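Local coordinates for CdiI immunity protein (Yersinia kristensenii ATCC 33638, PDB 5E3E) that probably neutralises the CdiA-CT toxin, a bacterial member of the RNase A superfamily, by binding it in a toxin-immunity complex, at residues Leu14-Gln20 with Lys72-Tyr77; Leu33-Lys37 with His92-Asn98. All blocks are in the same frame, centred on the assembly; numbering follows the deposited sequence.

Contact 1 (Leu14-Gln20 with Lys72-Tyr77); sequences LRCYFNQ and KLDCSY
Leu14, Phe18 and Ser76 have more surface buried here than any other residues of the two segments, where the C-terminal end of helix 8-17 and the turn after it meet the loop that follows helix 62-72. The protein is all-helical, and two helix ends are joined here. Phe18 is the centre of an inverse gamma turn, and its carbonyl O accepts a hydrogen bond from Ser76 N at 3.0 Å. The C=O points almost straight at the donor.

The Phe18 ring lies alongside Tyr77, and the two side chains point the same way. Their planes are 21° apart but slid so far that they barely overlap; the closest touch is Phe18 CD1 to Tyr77 CB at 3.6 Å. Cys75 SG makes an oblique sulfur-aromatic contact with the Phe18 ring. SG stands anti to its backbone N (chi1 -176°), which brings it to 3.8 Å from Leu14 CD2. The other methyl, Leu14 CD1, packs on Leu73 CB. Trp89 of helix 86-96 touches Leu14, Phe18 and Cys75.

Arg15 reaches out with an extended chain and grips two carbonyls at the edge of its guanidinium. NE donates to Leu73 O at 2.9 Å along a nearly straight N-H...O line (164°), coming from above the plane of that carbonyl. NH2 bonds to Lys72 O, this time in the carbonyl plane. On the toxin chain, Glu65 pairs with Arg15 NH1, while Lys26 and Arg92 pair with Asp74. The loop therefore belongs to the toxin-binding surface.

Water fills in the polar side. One water bridges Leu14 O, Asp74 O and Ser76 OG. The Gln20 side-chain amide meets Ser29 of the toxin chain. A second water lies 2.7 Å from Ser76 OG and accepts from Gln20 NE2 at 3.2 Å.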
loop_
_atom_site.group_PDB
_atom_site.type_symbol
_atom_site.label_atom_id
_atom_site.label_comp_id
_atom_site.label_asym_id
_atom_site.label_seq_id
_atom_site.Cartn_x
_atom_site.Cartn_y
_atom_site.Cartn_z
ATOM N N LEU A 14 1.684 1.166 5.612
ATOM C CA LEU A 14 2.036 -0.027 4.882
ATOM C C LEU A 14 1.318 -0.126 3.537
ATOM O O LEU A 14 1.859 -0.731 2.612
ATOM C CB LEU A 14 1.794 -1.281 5.739
ATOM C CG LEU A 14 2.693 -1.399 6.976
ATOM C CD1 LEU A 14 2.453 -2.674 7.771
ATOM C CD2 LEU A 14 4.161 -1.232 6.662
ATOM N N ARG A 15 0.170 0.524 3.418
ATOM C CA ARG A 15 -0.593 0.491 2.185
ATOM C C ARG A 15 -0.421 1.704 1.313
ATOM O O ARG A 15 -0.466 1.560 0.091
ATOM C CB ARG A 15 -2.060 0.249 2.434
ATOM C CG ARG A 15 -2.326 -1.041 3.142
ATOM C CD ARG A 15 -3.806 -1.223 3.371
ATOM N NE ARG A 15 -4.130 -2.454 4.104
ATOM C CZ ARG A 15 -5.377 -2.884 4.338
ATOM N NH1 ARG A 15 -6.447 -2.200 3.916
ATOM N NH2 ARG A 15 -5.571 -3.987 5.038
ATOM N N CYS A 16 -0.242 2.887 1.887
ATOM C CA CYS A 16 -0.144 4.089 1.082
ATOM C C CYS A 16 1.313 4.425 0.789
ATOM O O CYS A 16 1.601 4.998 -0.275
ATOM C CB CYS A 16 -0.845 5.278 1.719
ATOM S SG CYS A 16 -2.646 5.144 1.686
ATOM N N TYR A 17 2.211 4.199 1.758
ATOM C CA TYR A 17 3.608 4.492 1.546
ATOM C C TYR A 17 4.302 3.267 0.990
ATOM O O TYR A 17 4.928 3.381 -0.064
ATOM C CB TYR A 17 4.302 5.021 2.821
ATOM C CG TYR A 17 4.004 6.493 3.020
ATOM C CD1 TYR A 17 2.823 6.919 3.605
ATOM C CD2 TYR A 17 4.915 7.469 2.547
ATOM C CE1 TYR A 17 2.543 8.267 3.725
ATOM C CE2 TYR A 17 4.665 8.805 2.700
ATOM C CZ TYR A 17 3.482 9.206 3.287
ATOM O OH TYR A 17 3.224 10.553 3.410
ATOM N N PHE A 18 4.216 2.128 1.676
ATOM C CA PHE A 18 4.793 0.891 1.126
ATOM C C PHE A 18 3.903 0.230 0.099
ATOM O O PHE A 18 3.707 -0.975 0.107
ATOM C CB PHE A 18 5.268 -0.061 2.213
ATOM C CG PHE A 18 6.461 0.444 2.965
ATOM C CD1 PHE A 18 7.710 0.401 2.399
ATOM C CD2 PHE A 18 6.323 1.023 4.216
ATOM C CE1 PHE A 18 8.818 0.872 3.088
ATOM C CE2 PHE A 18 7.442 1.496 4.920
ATOM C CZ PHE A 18 8.681 1.424 4.334
ATOM N N ASN A 19 3.366 1.047 -0.816
ATOM C CA ASN A 19 2.618 0.553 -1.955
ATOM C C ASN A 19 3.577 -0.121 -2.964
ATOM O O ASN A 19 4.782 -0.057 -2.820
ATOM C CB ASN A 19 1.765 1.658 -2.592
ATOM C CG ASN A 19 2.591 2.721 -3.259
ATOM O OD1 ASN A 19 3.278 2.455 -4.233
ATOM N ND2 ASN A 19 2.541 3.947 -2.734
ATOM N N GLN A 20 3.034 -0.813 -3.972
ATOM C CA GLN A 20 3.887 -1.539 -4.910
ATOM C C GLN A 20 4.875 -0.647 -5.661
ATOM O O GLN A 20 5.883 -1.136 -6.189
ATOM C CB GLN A 20 3.038 -2.286 -5.946
ATOM C CG GLN A 20 2.324 -3.482 -5.367
ATOM C CD GLN A 20 1.529 -4.261 -6.405
ATOM O OE1 GLN A 20 1.903 -4.348 -7.582
ATOM N NE2 GLN A 20 0.432 -4.853 -5.968
ATOM N N LYS A 72 -2.080 -9.252 6.171
ATOM C CA LYS A 72 -3.274 -8.638 6.748
ATOM C C LYS A 72 -3.214 -7.126 6.608
ATOM O O LYS A 72 -4.093 -6.528 5.998
ATOM C CB LYS A 72 -3.444 -9.066 8.204
ATOM C CG LYS A 72 -3.543 -10.576 8.343
ATOM C CD LYS A 72 -3.867 -11.043 9.751
ATOM C CE LYS A 72 -4.146 -12.531 9.786
ATOM N NZ LYS A 72 -3.723 -13.136 11.081
ATOM N N LEU A 73 -2.148 -6.520 7.103
ATOM C CA LEU A 73 -1.935 -5.066 6.865
ATOM C C LEU A 73 -1.490 -4.757 5.420
ATOM O O LEU A 73 -1.609 -3.639 4.962
ATOM C CB LEU A 73 -0.948 -4.492 7.883
ATOM C CG LEU A 73 -1.349 -4.621 9.354
ATOM C CD1 LEU A 73 -0.243 -4.146 10.265
ATOM C CD2 LEU A 73 -2.597 -3.823 9.691
ATOM N N ASP A 74 -1.012 -5.789 4.712
ATOM C CA ASP A 74 -0.781 -5.772 3.274
ATOM C C ASP A 74 0.354 -4.871 2.810
ATOM O O ASP A 74 0.214 -4.209 1.757
ATOM C CB ASP A 74 -2.033 -5.426 2.493
ATOM C CG ASP A 74 -1.970 -5.945 1.037
ATOM O OD1 ASP A 74 -1.321 -7.007 0.788
ATOM O OD2 ASP A 74 -2.556 -5.286 0.119
ATOM N N CYS A 75 1.458 -4.871 3.559
ATOM C CA CYS A 75 2.706 -4.203 3.141
ATOM C C CYS A 75 3.201 -4.778 1.801
ATOM O O CYS A 75 3.249 -5.997 1.655
ATOM C CB CYS A 75 3.783 -4.445 4.190
ATOM S SG CYS A 75 5.341 -3.583 3.879
ATOM N N SER A 76 3.586 -3.923 0.840
ATOM C CA SER A 76 4.127 -4.431 -0.472
ATOM C C SER A 76 5.635 -4.661 -0.436
ATOM O O SER A 76 6.160 -5.423 -1.248
ATOM C CB SER A 76 3.837 -3.448 -1.619
ATOM O OG SER A 76 2.446 -3.299 -1.806
ATOM N N TYR A 77 6.341 -4.039 0.508
ATOM C CA TYR A 77 7.782 -4.198 0.637
ATOM C C TYR A 77 8.139 -5.493 1.347
ATOM O O TYR A 77 7.641 -5.760 2.462
ATOM C CB TYR A 77 8.357 -2.998 1.383
ATOM C CG TYR A 77 9.777 -3.166 1.860
ATOM C CD1 TYR A 77 10.776 -3.637 0.991
ATOM C CD2 TYR A 77 10.137 -2.842 3.170
ATOM C CE1 TYR A 77 12.095 -3.777 1.423
ATOM C CE2 TYR A 77 11.441 -2.991 3.601
ATOM C CZ TYR A 77 12.407 -3.443 2.738
ATOM O OH TYR A 77 13.725 -3.556 3.205
HETATM O O HOH W 1 0.953 -2.212 0.331
HETATM O O HOH W 2 0.390 -4.706 -2.803
#

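Contact 2 (Leu33-Lys37 with His92-Asn98); sequences LAAYK and HIYKQMN
Lys37 NZ donates to Met97 O at 3.0 Å and, more weakly, to Asn98 O at 3.2 Å. Its chain is fully extended, with CG anti to the backbone N (chi1 -179°), and this carries the ammonium to the chain just after helix 86-96. NZ sits above the carbonyl plane of Met97. The positive charge there probably favours the C-terminal end of the helix, where backbone carbonyls gather.

Met97, a selenomethionine, turns its end toward helix 29-39. Its chain bends at chi2 and chi3. SE comes to the edge of the Tyr36 ring, in the ring plane, at 3.9 Å from CE2. This is a Met-aromatic contact made at the rim. The terminal CE turns to Leu33, 3.9 Å from its CB.

The motif is the packing of two helices, 29-39 and 86-96, whose local axes cross at -46° and come within 10.8 Å. Leu33 is the chief apolar side chain that helix 29-39 puts into the interface. Its CD2 meets Ile93 CG2, and its CD1 lies 3.9 Å from Gln96 CG, the side chains crossing at about a right angle in both pairs. Ile93 also packs on Ile52 of helix 42-56, and Tyr36 packs on Arg45 and Met48 of the same helix. Gln96 CG lies over one face of the His92 ring, and His92 NE2 is hydrogen-bonded to Asp30.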
loop_
_atom_site.group_PDB
_atom_site.type_symbol
_atom_site.label_atom_id
_atom_site.label_comp_id
_atom_site.label_asym_id
_atom_site.label_seq_id
_atom_site.Cartn_x
_atom_site.Cartn_y
_atom_site.Cartn_z
ATOM N N LEU A 33 10.280 5.761 4.514
ATOM C CA LEU A 33 10.055 6.181 5.902
ATOM C C LEU A 33 10.334 7.645 6.096
ATOM O O LEU A 33 9.580 8.312 6.773
ATOM C CB LEU A 33 10.914 5.344 6.875
ATOM C CG LEU A 33 10.598 3.855 6.936
ATOM C CD1 LEU A 33 11.585 3.073 7.799
ATOM C CD2 LEU A 33 9.166 3.620 7.365
ATOM N N ALA A 34 11.367 8.185 5.449
ATOM C CA ALA A 34 11.671 9.598 5.580
ATOM C C ALA A 34 10.619 10.469 4.924
ATOM O O ALA A 34 10.319 11.540 5.433
ATOM C CB ALA A 34 13.036 9.919 5.004
ATOM N N ALA A 35 10.069 10.034 3.795
ATOM C CA ALA A 35 9.000 10.775 3.124
ATOM C C ALA A 35 7.734 10.817 3.997
ATOM O O ALA A 35 7.072 11.852 4.082
ATOM C CB ALA A 35 8.681 10.147 1.772
ATOM N N TYR A 36 7.409 9.684 4.634
ATOM C CA TYR A 36 6.300 9.636 5.569
ATOM C C TYR A 36 6.526 10.625 6.721
ATOM O O TYR A 36 5.650 11.423 7.062
ATOM C CB TYR A 36 6.161 8.217 6.067
ATOM C CG TYR A 36 5.262 8.034 7.239
ATOM C CD1 TYR A 36 3.918 7.728 7.059
ATOM C CD2 TYR A 36 5.753 8.052 8.522
ATOM C CE1 TYR A 36 3.072 7.523 8.137
ATOM C CE2 TYR A 36 4.917 7.831 9.614
ATOM C CZ TYR A 36 3.585 7.572 9.425
ATOM O OH TYR A 36 2.794 7.337 10.513
ATOM N N LYS A 37 7.702 10.585 7.291
ATOM C CA LYS A 37 8.002 11.441 8.419
ATOM C C LYS A 37 7.865 12.901 8.016
ATOM O O LYS A 37 7.321 13.708 8.797
ATOM C CB LYS A 37 9.398 11.170 8.983
ATOM C CG LYS A 37 9.693 12.077 10.191
ATOM C CD LYS A 37 10.965 11.721 10.906
ATOM C CE LYS A 37 11.148 12.727 12.026
ATOM N NZ LYS A 37 12.395 12.535 12.796
ATOM N N HIS A 92 13.247 -1.096 13.769
ATOM C CA HIS A 92 13.898 -0.161 12.822
ATOM C C HIS A 92 12.965 0.999 12.377
ATOM O O HIS A 92 13.391 2.182 12.348
ATOM C CB HIS A 92 14.412 -0.936 11.609
ATOM C CG HIS A 92 14.927 -0.064 10.518
ATOM N ND1 HIS A 92 16.139 0.588 10.586
ATOM C CD2 HIS A 92 14.381 0.279 9.337
ATOM C CE1 HIS A 92 16.331 1.278 9.474
ATOM N NE2 HIS A 92 15.295 1.074 8.680
ATOM N N ILE A 93 11.722 0.697 12.019
ATOM C CA ILE A 93 10.756 1.753 11.620
ATOM C C ILE A 93 10.629 2.733 12.781
ATOM O O ILE A 93 10.737 3.927 12.604
ATOM C CB ILE A 93 9.379 1.190 11.293
ATOM C CG1 ILE A 93 9.425 0.331 10.022
ATOM C CG2 ILE A 93 8.329 2.311 11.173
ATOM C CD1 ILE A 93 8.123 -0.404 9.816
ATOM N N TYR A 94 10.436 2.197 13.971
ATOM C CA TYR A 94 10.245 3.005 15.170
ATOM C C TYR A 94 11.434 3.987 15.340
ATOM O O TYR A 94 11.237 5.196 15.542
ATOM C CB TYR A 94 10.101 2.072 16.380
ATOM C CG TYR A 94 9.526 2.697 17.616
ATOM C CD1 TYR A 94 10.328 3.518 18.410
ATOM C CD2 TYR A 94 8.215 2.461 18.024
ATOM C CE1 TYR A 94 9.849 4.096 19.557
ATOM C CE2 TYR A 94 7.723 3.032 19.204
ATOM C CZ TYR A 94 8.547 3.843 19.960
ATOM O OH TYR A 94 8.155 4.481 21.142
ATOM N N LYS A 95 12.648 3.463 15.255
ATOM C CA LYS A 95 13.862 4.257 15.414
ATOM C C LYS A 95 14.062 5.303 14.322
ATOM O O LYS A 95 14.623 6.378 14.583
ATOM C CB LYS A 95 15.080 3.333 15.457
ATOM C CG LYS A 95 16.346 3.962 15.999
ATOM C CD LYS A 95 17.489 2.951 16.137
ATOM C CE LYS A 95 17.196 1.817 17.104
ATOM N NZ LYS A 95 18.243 0.759 16.960
ATOM N N GLN A 96 13.682 4.962 13.094
ATOM C CA GLN A 96 13.737 5.905 11.967
ATOM C C GLN A 96 12.871 7.152 12.152
ATOM O O GLN A 96 13.119 8.205 11.535
ATOM C CB GLN A 96 13.397 5.199 10.647
ATOM C CG GLN A 96 14.475 4.182 10.238
ATOM C CD GLN A 96 15.820 4.810 9.885
ATOM O OE1 GLN A 96 16.814 4.570 10.552
ATOM N NE2 GLN A 96 15.859 5.581 8.844
HETATM N N MSE A 97 11.874 7.053 13.019
HETATM C CA MSE A 97 11.049 8.189 13.349
HETATM C C MSE A 97 11.718 9.199 14.247
HETATM O O MSE A 97 11.232 10.325 14.387
HETATM C CB MSE A 97 9.735 7.726 13.994
HETATM C CG MSE A 97 8.945 6.849 13.015
HETATM SE SE MSE A 97 8.342 7.827 11.398
HETATM C CE MSE A 97 9.633 7.031 10.147
ATOM N N ASN A 98 12.809 8.835 14.888
ATOM C CA ASN A 98 13.385 9.765 15.880
ATOM C C ASN A 98 14.368 10.779 15.297
ATOM O O ASN A 98 14.693 10.738 14.108
ATOM C CB ASN A 98 13.955 9.013 17.075
ATOM C CG ASN A 98 15.245 8.299 16.765
ATOM O OD1 ASN A 98 16.005 8.702 15.872
ATOM N ND2 ASN A 98 15.516 7.226 17.513
#

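The two contacts lie about 15 Å apart, centre to centre, and alternate along the chain: 14-20, 33-37, 72-77, 92-98. Contact 1 joins helix 8-17 to the loop after helix 62-72. Contact 2 joins helix 29-39 to helix 86-96. They touch directly, with Tyr17 CE2 3.4 Å from Tyr36 CA and Phe18 CE2 3.7 Å from Leu33 CD2. Helix 86-96 carries one side of contact 2 and also packs against contact 1. The crossing order ties early and late parts of the chain into one compact helical body. Contact 1 faces the toxin, whereas the toxin chain does not touch the segments of contact 2.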